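Local coordinates for uncharacterized protein (Parabacteroides merdae ATCC 43184, PDB 5BMT) that is of unknown function but pairs a small N-terminal beta domain, probably of the OB type found in Bacteroides lipoproteins, with a larger beta-rich region, at residues T24-Y27 with P33-V36; P43-G48 with S80-K85; A62-A67 with G71-T76. One frame throughout, in Å; residues are numbered along the deposited sequence.

Contact 1. Residues T24-Y27 with P33-V36; sequences TLIY and PLYV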
# COMPACT_ATOMS: atom_id res chain seq x y z
N THR A 24 -2.69 1.32 -21.46
CA THR A 24 -2.25 1.62 -20.10
C THR A 24 -3.41 2.26 -19.34
O THR A 24 -3.92 3.32 -19.75
CB THR A 24 -1.05 2.58 -20.10
OG1 THR A 24 0.05 1.90 -20.73
CG2 THR A 24 -0.64 3.02 -18.68
N LEU A 25 -3.79 1.62 -18.24
CA LEU A 25 -4.86 2.08 -17.36
C LEU A 25 -4.33 2.32 -15.97
O LEU A 25 -3.21 1.90 -15.61
CB LEU A 25 -5.96 0.98 -17.27
CG LEU A 25 -6.64 0.54 -18.58
CD1 LEU A 25 -7.70 -0.53 -18.31
CD2 LEU A 25 -7.31 1.72 -19.27
N ILE A 26 -5.15 3.01 -15.16
CA ILE A 26 -4.86 3.11 -13.74
C ILE A 26 -6.00 2.38 -13.02
O ILE A 26 -7.18 2.44 -13.43
CB ILE A 26 -4.59 4.52 -13.19
CG1 ILE A 26 -5.81 5.41 -13.30
CG2 ILE A 26 -3.34 5.12 -13.93
CD1 ILE A 26 -5.67 6.75 -12.46
N TYR A 27 -5.62 1.63 -11.98
CA TYR A 27 -6.54 0.80 -11.20
C TYR A 27 -6.61 1.37 -9.80
O TYR A 27 -5.77 1.06 -8.95
CB TYR A 27 -6.03 -0.65 -11.18
CG TYR A 27 -6.09 -1.29 -12.56
CD1 TYR A 27 -5.08 -1.08 -13.50
CD2 TYR A 27 -7.14 -2.14 -12.90
CE1 TYR A 27 -5.15 -1.67 -14.76
CE2 TYR A 27 -7.18 -2.78 -14.14
CZ TYR A 27 -6.18 -2.54 -15.06
OH TYR A 27 -6.25 -3.14 -16.30
N PRO A 33 -11.47 0.73 -13.27
CA PRO A 33 -10.26 1.05 -14.04
C PRO A 33 -10.50 2.29 -14.90
O PRO A 33 -11.61 2.50 -15.41
CB PRO A 33 -10.03 -0.18 -14.93
CG PRO A 33 -10.81 -1.30 -14.23
CD PRO A 33 -12.03 -0.58 -13.66
N LEU A 34 -9.44 3.10 -15.06
CA LEU A 34 -9.51 4.34 -15.81
C LEU A 34 -8.47 4.44 -16.87
O LEU A 34 -7.33 4.06 -16.65
CB LEU A 34 -9.28 5.53 -14.86
CG LEU A 34 -10.19 5.58 -13.62
CD1 LEU A 34 -9.76 6.71 -12.72
CD2 LEU A 34 -11.65 5.71 -14.02
N TYR A 35 -8.85 5.04 -18.00
CA TYR A 35 -7.91 5.42 -19.03
C TYR A 35 -7.66 6.91 -18.90
O TYR A 35 -8.58 7.72 -19.11
CB TYR A 35 -8.38 5.07 -20.44
CG TYR A 35 -7.42 5.56 -21.50
CD1 TYR A 35 -6.12 5.05 -21.58
CD2 TYR A 35 -7.77 6.59 -22.37
CE1 TYR A 35 -5.22 5.51 -22.54
CE2 TYR A 35 -6.88 7.07 -23.32
CZ TYR A 35 -5.61 6.52 -23.41
OH TYR A 35 -4.75 7.00 -24.37
N VAL A 36 -6.43 7.28 -18.55
CA VAL A 36 -6.00 8.67 -18.46
C VAL A 36 -4.89 8.83 -19.52
O VAL A 36 -3.79 8.32 -19.31
CB VAL A 36 -5.54 9.08 -17.05
CG1 VAL A 36 -5.16 10.57 -17.01
CG2 VAL A 36 -6.61 8.78 -16.00
O HOH W 1 -4.12 5.60 -18.18
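Ile-26 and Leu-34 exchange both of their backbone hydrogen bonds. Ile-26 N donates to Leu-34 O at 2.8 Å, and Leu-34 N returns a bond of 2.9 Å to Ile-26 O. Both bonds are close to straight. Ile-26 O also takes a CA-H...O contact from Pro-33. Beyond the pair the backbones are joined through a water, which donates to Thr-24 O and accepts from Val-36 N.

This reciprocal pattern defines a hydrogen-bonded antiparallel pair, and it stands as a single bridge: the end-to-end directions of the segments are 131° apart, well short of fully antiparallel. Strands 24-28 and 34-35 are the two outermost strands of a five-stranded sheet, so their meeting brings its borders together, consistent with the closed barrel of an OB fold.

Packing divides between two sides of the bridge. On one, Ile-26 CG1 meets Leu-34 CB at 3.8 Å, and Ile-26 CD1 reaches on to Val-36 CG2. The first torsion sets CG1 between the backbone N and the carbonyl carbon (chi1 65°), which carries the ethyl branch across to Leu-34. Ile-26 further touches Val-16 of the adjacent strand 10-18 and Ala-53 of strand 50-57, the strand whose Phe-55 and Val-57 meet Leu-34.

On the other side, Leu-25 straddles the second segment: CD1 approaches Pro-33 CB at 4.1 Å, and CD2 meets Tyr-35 CB at 3.7 Å, the side chains of Leu-25 and Tyr-35 crossing at about a right angle. The Tyr-35 ring turns its edge to Thr-24 O, 3.3 Å from CD1 of that ring, and has a cation-pi partner in Arg-23. Pro-33 CG lies obliquely against Tyr-27 CE2.

Contact 2. Residues P43-G48 with S80-K85; sequences PTYRAG and SSPLAK. With EDO (1,2-ethanediol), chain F.
Tyr-45 reaches Ser-80 because its CG stands anti to its own carbonyl carbon (chi1 -55°), directing the ring toward residues 80-85 and placing the phenol oxygen at the opposing backbone. Thr-44 CG2, anti to the backbone N, faces the same partner segment and also lies over one face of the Tyr-45 ring, offset toward the rim.

The polar link is a hydrogen bond from Tyr-45 OH to Ser-80 O of 2.8 Å. Its acceptor lies at the edge of the ring, in the ring plane, with Tyr-45 CE1 3.3 Å from Ser-80 O. Seen from the carbonyl the approach is less regular: the C=O...O angle is 127° and the hydroxyl stands 52° out of the carbonyl plane, away from a lone-pair direction.

Pro-82 supplies the apolar part, touching both residues. Its CD is 3.8 Å from Thr-44 CG2, and its CG is 4.0 Å from Tyr-45 CD1, the proline lying oblique to the ring. Ser-80 OG holds its own segment by donating to Ser-81 O at 2.8 Å and is also hydrogen-bonded to Leu-52 N of strand 50-57. An ethanediol, probably from the crystallisation liquor, donates through O2 to Tyr-45 O and also bonds to Ala-40 O.

At 214 Å² of buried surface, this is a modest surface contact between irregular loops. Residues 43-48 run from helix 37-40 toward strand 50-57, while 80-85 join strand 73-79 to strand 85-89. Strand 50-57 borders both loops: Tyr-45 and Ser-80 touch Val-51, and a salt bridge from Lys-85 to Asp-49 adds a second tie just before that strand.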
# COMPACT_ATOMS: atom_id res chain seq x y z
N PRO A 43 6.53 9.24 -19.52
CA PRO A 43 7.63 8.30 -19.24
C PRO A 43 8.04 8.22 -17.77
O PRO A 43 8.90 7.40 -17.43
CB PRO A 43 8.78 8.81 -20.12
CG PRO A 43 8.47 10.25 -20.33
CD PRO A 43 6.97 10.39 -20.33
N THR A 44 7.39 9.00 -16.89
CA THR A 44 7.64 8.89 -15.44
C THR A 44 7.14 7.52 -14.93
O THR A 44 7.59 7.04 -13.90
CB THR A 44 6.85 10.01 -14.72
OG1 THR A 44 7.36 11.28 -15.15
CG2 THR A 44 6.94 9.93 -13.20
N TYR A 45 6.16 6.92 -15.62
CA TYR A 45 5.50 5.72 -15.12
C TYR A 45 5.78 4.45 -15.88
O TYR A 45 6.09 4.46 -17.09
CB TYR A 45 3.97 5.94 -15.16
CG TYR A 45 3.54 7.18 -14.41
CD1 TYR A 45 3.74 7.29 -13.04
CD2 TYR A 45 3.01 8.27 -15.09
CE1 TYR A 45 3.42 8.46 -12.36
CE2 TYR A 45 2.66 9.44 -14.42
CZ TYR A 45 2.87 9.53 -13.05
OH TYR A 45 2.57 10.69 -12.38
N ARG A 46 5.67 3.33 -15.16
CA ARG A 46 5.73 2.04 -15.82
C ARG A 46 4.76 1.10 -15.11
O ARG A 46 4.37 1.31 -13.95
CB ARG A 46 7.14 1.47 -15.99
CG ARG A 46 7.84 0.99 -14.73
CD ARG A 46 9.24 0.48 -15.07
NE ARG A 46 9.22 -0.86 -15.68
CZ ARG A 46 10.29 -1.50 -16.15
NH1 ARG A 46 11.49 -0.94 -16.09
NH2 ARG A 46 10.16 -2.71 -16.68
N ALA A 47 4.32 0.09 -15.86
CA ALA A 47 3.35 -0.87 -15.32
C ALA A 47 3.90 -1.46 -14.02
O ALA A 47 5.10 -1.79 -13.93
CB ALA A 47 3.13 -1.98 -16.35
N GLY A 48 3.04 -1.53 -13.03
CA GLY A 48 3.37 -2.01 -11.69
C GLY A 48 3.60 -0.90 -10.69
O GLY A 48 3.65 -1.16 -9.49
N SER A 80 0.78 11.50 -8.70
CA SER A 80 2.06 11.77 -8.05
C SER A 80 3.18 11.01 -8.75
O SER A 80 2.93 10.19 -9.63
CB SER A 80 1.98 11.21 -6.62
OG SER A 80 1.94 9.78 -6.60
N SER A 81 4.42 11.23 -8.29
CA SER A 81 5.54 10.40 -8.70
C SER A 81 5.28 8.98 -8.17
O SER A 81 4.54 8.84 -7.18
CB SER A 81 6.84 10.95 -8.11
OG SER A 81 7.17 12.20 -8.68
N PRO A 82 5.82 7.92 -8.78
CA PRO A 82 5.58 6.57 -8.24
C PRO A 82 6.08 6.43 -6.81
O PRO A 82 7.13 6.99 -6.43
CB PRO A 82 6.45 5.67 -9.14
CG PRO A 82 6.65 6.44 -10.39
CD PRO A 82 6.70 7.87 -9.97
N LEU A 83 5.36 5.64 -6.04
CA LEU A 83 5.79 5.37 -4.68
C LEU A 83 7.04 4.52 -4.68
O LEU A 83 7.23 3.67 -5.57
CB LEU A 83 4.71 4.65 -3.88
CG LEU A 83 3.36 5.31 -3.79
CD1 LEU A 83 2.42 4.49 -2.86
CD2 LEU A 83 3.48 6.80 -3.37
N ALA A 84 7.88 4.68 -3.65
CA ALA A 84 9.02 3.81 -3.48
C ALA A 84 8.53 2.37 -3.26
O ALA A 84 7.52 2.17 -2.56
CB ALA A 84 9.84 4.28 -2.28
N LYS A 85 9.22 1.40 -3.88
CA LYS A 85 8.85 -0.01 -3.90
C LYS A 85 9.70 -0.88 -3.00
O LYS A 85 10.94 -0.78 -3.03
CB LYS A 85 9.05 -0.56 -5.34
CG LYS A 85 8.39 0.25 -6.40
CD LYS A 85 8.79 -0.26 -7.79
CE LYS A 85 7.87 0.35 -8.82
NZ LYS A 85 8.24 1.77 -9.07
C1 EDO F . 3.38 5.15 -19.46
O1 EDO F . 3.62 5.06 -20.86
C2 EDO F . 3.33 3.73 -18.87
O2 EDO F . 4.60 3.15 -19.06

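Contact 3. Residues A62-A67 with G71-T76; sequences ADNANA and GFYVAT
Asn-64 joins to Val-74 in a side-chain-to-backbone contact at the surface, where the loop after strand 50-57 folds back on the start of strand 73-79. The carboxamide reads both polar backbone atoms of Val-74: Val-74 N donates to Asn-64 OD1 at 2.8 Å, and Asn-64 ND2 donates to Val-74 O at 3.1 Å. Both bonds lie in the carbonyl plane on a lone pair, and the second is almost straight, with an N-H...O angle of 177°. Held at its oxygen and its nitrogen, the amide has its flip state and rotation fixed; ND2 also bonds to Asp-58 O. A water bound to OD1 lies within bonding distance of Phe-72 O as well.

The amide plane is 77° from the Tyr-73 ring and meets that ring at its edge. Tyr-73 CG sits beside its backbone N (chi1 -79°), carrying the ring to Ala-67, whose CB approaches Tyr-73 CE1 obliquely at 3.5 Å. The same ring has edge-to-face partners in Phe-59 and Tyr-32. Elsewhere in the contact, Asp-63 CB touches Val-74 CG2 at 3.9 Å.

At the foot of the loop Gly-71 N donates to Ala-67 O at 2.9 Å, closing the short helix 67-70; Gly-71, with positive phi, is the first residue to leave helical geometry. A type I beta turn from Asn-64 to Ala-67 leads into that helix. The whole is a turn-helix connection between the antiparallel neighbours 50-57 and 73-79, in which an asparagine amide pairs with the backbone at the start of strand 73-79, by two bonds, much as a residue of a neighbouring strand could, within the probable OB domain.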
# COMPACT_ATOMS: atom_id res chain seq x y z
N ALA A 62 -19.01 11.30 -25.01
CA ALA A 62 -19.07 10.33 -26.11
C ALA A 62 -18.04 9.20 -25.88
O ALA A 62 -18.34 8.04 -26.15
CB ALA A 62 -18.82 11.02 -27.45
N ASP A 63 -16.87 9.54 -25.30
CA ASP A 63 -15.81 8.57 -24.97
C ASP A 63 -16.27 7.54 -23.93
O ASP A 63 -15.76 6.42 -23.93
CB ASP A 63 -14.56 9.29 -24.44
CG ASP A 63 -13.58 9.74 -25.52
OD1 ASP A 63 -13.84 9.48 -26.72
OD2 ASP A 63 -12.54 10.32 -25.16
N ASN A 64 -17.22 7.90 -23.06
CA ASN A 64 -17.72 7.00 -22.02
C ASN A 64 -19.09 6.38 -22.35
O ASN A 64 -19.61 5.61 -21.55
CB ASN A 64 -17.76 7.72 -20.66
CG ASN A 64 -16.34 7.80 -20.11
OD1 ASN A 64 -15.56 6.87 -20.32
ND2 ASN A 64 -15.99 8.89 -19.42
N ALA A 65 -19.62 6.63 -23.57
CA ALA A 65 -20.91 6.05 -24.00
C ALA A 65 -20.86 4.52 -24.02
O ALA A 65 -21.88 3.89 -23.77
CB ALA A 65 -21.29 6.58 -25.38
N ASN A 66 -19.67 3.92 -24.29
CA ASN A 66 -19.50 2.47 -24.36
C ASN A 66 -18.56 1.96 -23.27
O ASN A 66 -17.88 0.94 -23.47
CB ASN A 66 -18.95 2.06 -25.74
CG ASN A 66 -19.86 2.45 -26.88
OD1 ASN A 66 -21.07 2.22 -26.85
ND2 ASN A 66 -19.30 3.05 -27.92
N ALA A 67 -18.52 2.64 -22.11
CA ALA A 67 -17.62 2.26 -21.00
C ALA A 67 -17.80 0.80 -20.57
O ALA A 67 -16.80 0.13 -20.29
CB ALA A 67 -17.83 3.18 -19.81
N GLY A 71 -14.46 -1.54 -20.76
CA GLY A 71 -13.87 -2.08 -19.53
C GLY A 71 -13.14 -1.05 -18.68
O GLY A 71 -12.42 -1.40 -17.73
N PHE A 72 -13.34 0.23 -19.00
CA PHE A 72 -12.75 1.35 -18.25
C PHE A 72 -13.57 2.60 -18.52
O PHE A 72 -14.28 2.69 -19.54
CB PHE A 72 -11.27 1.60 -18.70
CG PHE A 72 -11.10 1.82 -20.20
CD1 PHE A 72 -11.29 3.09 -20.76
CD2 PHE A 72 -10.81 0.77 -21.05
CE1 PHE A 72 -11.20 3.28 -22.14
CE2 PHE A 72 -10.69 0.97 -22.43
CZ PHE A 72 -10.89 2.22 -22.97
N TYR A 73 -13.38 3.61 -17.65
CA TYR A 73 -13.87 4.94 -17.90
C TYR A 73 -12.71 5.80 -18.37
O TYR A 73 -11.60 5.70 -17.83
CB TYR A 73 -14.48 5.57 -16.63
CG TYR A 73 -15.87 5.09 -16.34
CD1 TYR A 73 -16.95 5.49 -17.14
CD2 TYR A 73 -16.12 4.20 -15.31
CE1 TYR A 73 -18.23 5.04 -16.88
CE2 TYR A 73 -17.41 3.74 -15.04
CZ TYR A 73 -18.46 4.15 -15.84
OH TYR A 73 -19.74 3.68 -15.61
N VAL A 74 -12.97 6.67 -19.34
CA VAL A 74 -11.98 7.67 -19.74
C VAL A 74 -12.05 8.76 -18.68
O VAL A 74 -13.15 9.22 -18.34
CB VAL A 74 -12.23 8.23 -21.16
CG1 VAL A 74 -11.27 9.37 -21.47
CG2 VAL A 74 -12.13 7.12 -22.21
N ALA A 75 -10.91 9.15 -18.13
CA ALA A 75 -10.88 10.16 -17.08
C ALA A 75 -9.81 11.18 -17.36
O ALA A 75 -8.92 10.95 -18.18
CB ALA A 75 -10.60 9.49 -15.73
N THR A 76 -9.91 12.32 -16.70
CA THR A 76 -8.83 13.30 -16.78
C THR A 76 -8.28 13.42 -15.39
O THR A 76 -8.97 13.18 -14.38
CB THR A 76 -9.28 14.64 -17.35
OG1 THR A 76 -10.36 15.11 -16.56
CG2 THR A 76 -9.66 14.54 -18.82
O HOH W 2 -14.89 4.26 -21.72

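From the N terminus, contact 1 comes first: residues 24-27 and 33-36 close a short loop and bring together the two outer strands of the five-stranded sheet. The chain then passes helix 37-40 and enters 43-48, which opens contact 2; its partner 80-85 arrives only after strands 50-57 and 73-79. Contact 3 therefore falls wholly within the span of contact 2, closing the 62-67 to 71-76 connection between those two strands. Contacts 1 and 3 meet directly, as Tyr-35 N and O probably bond to Tyr-73 O and Ala-75 N. Contact 2 touches neither and lies where the chain leaves this sheet for strand 85-89 of the larger one.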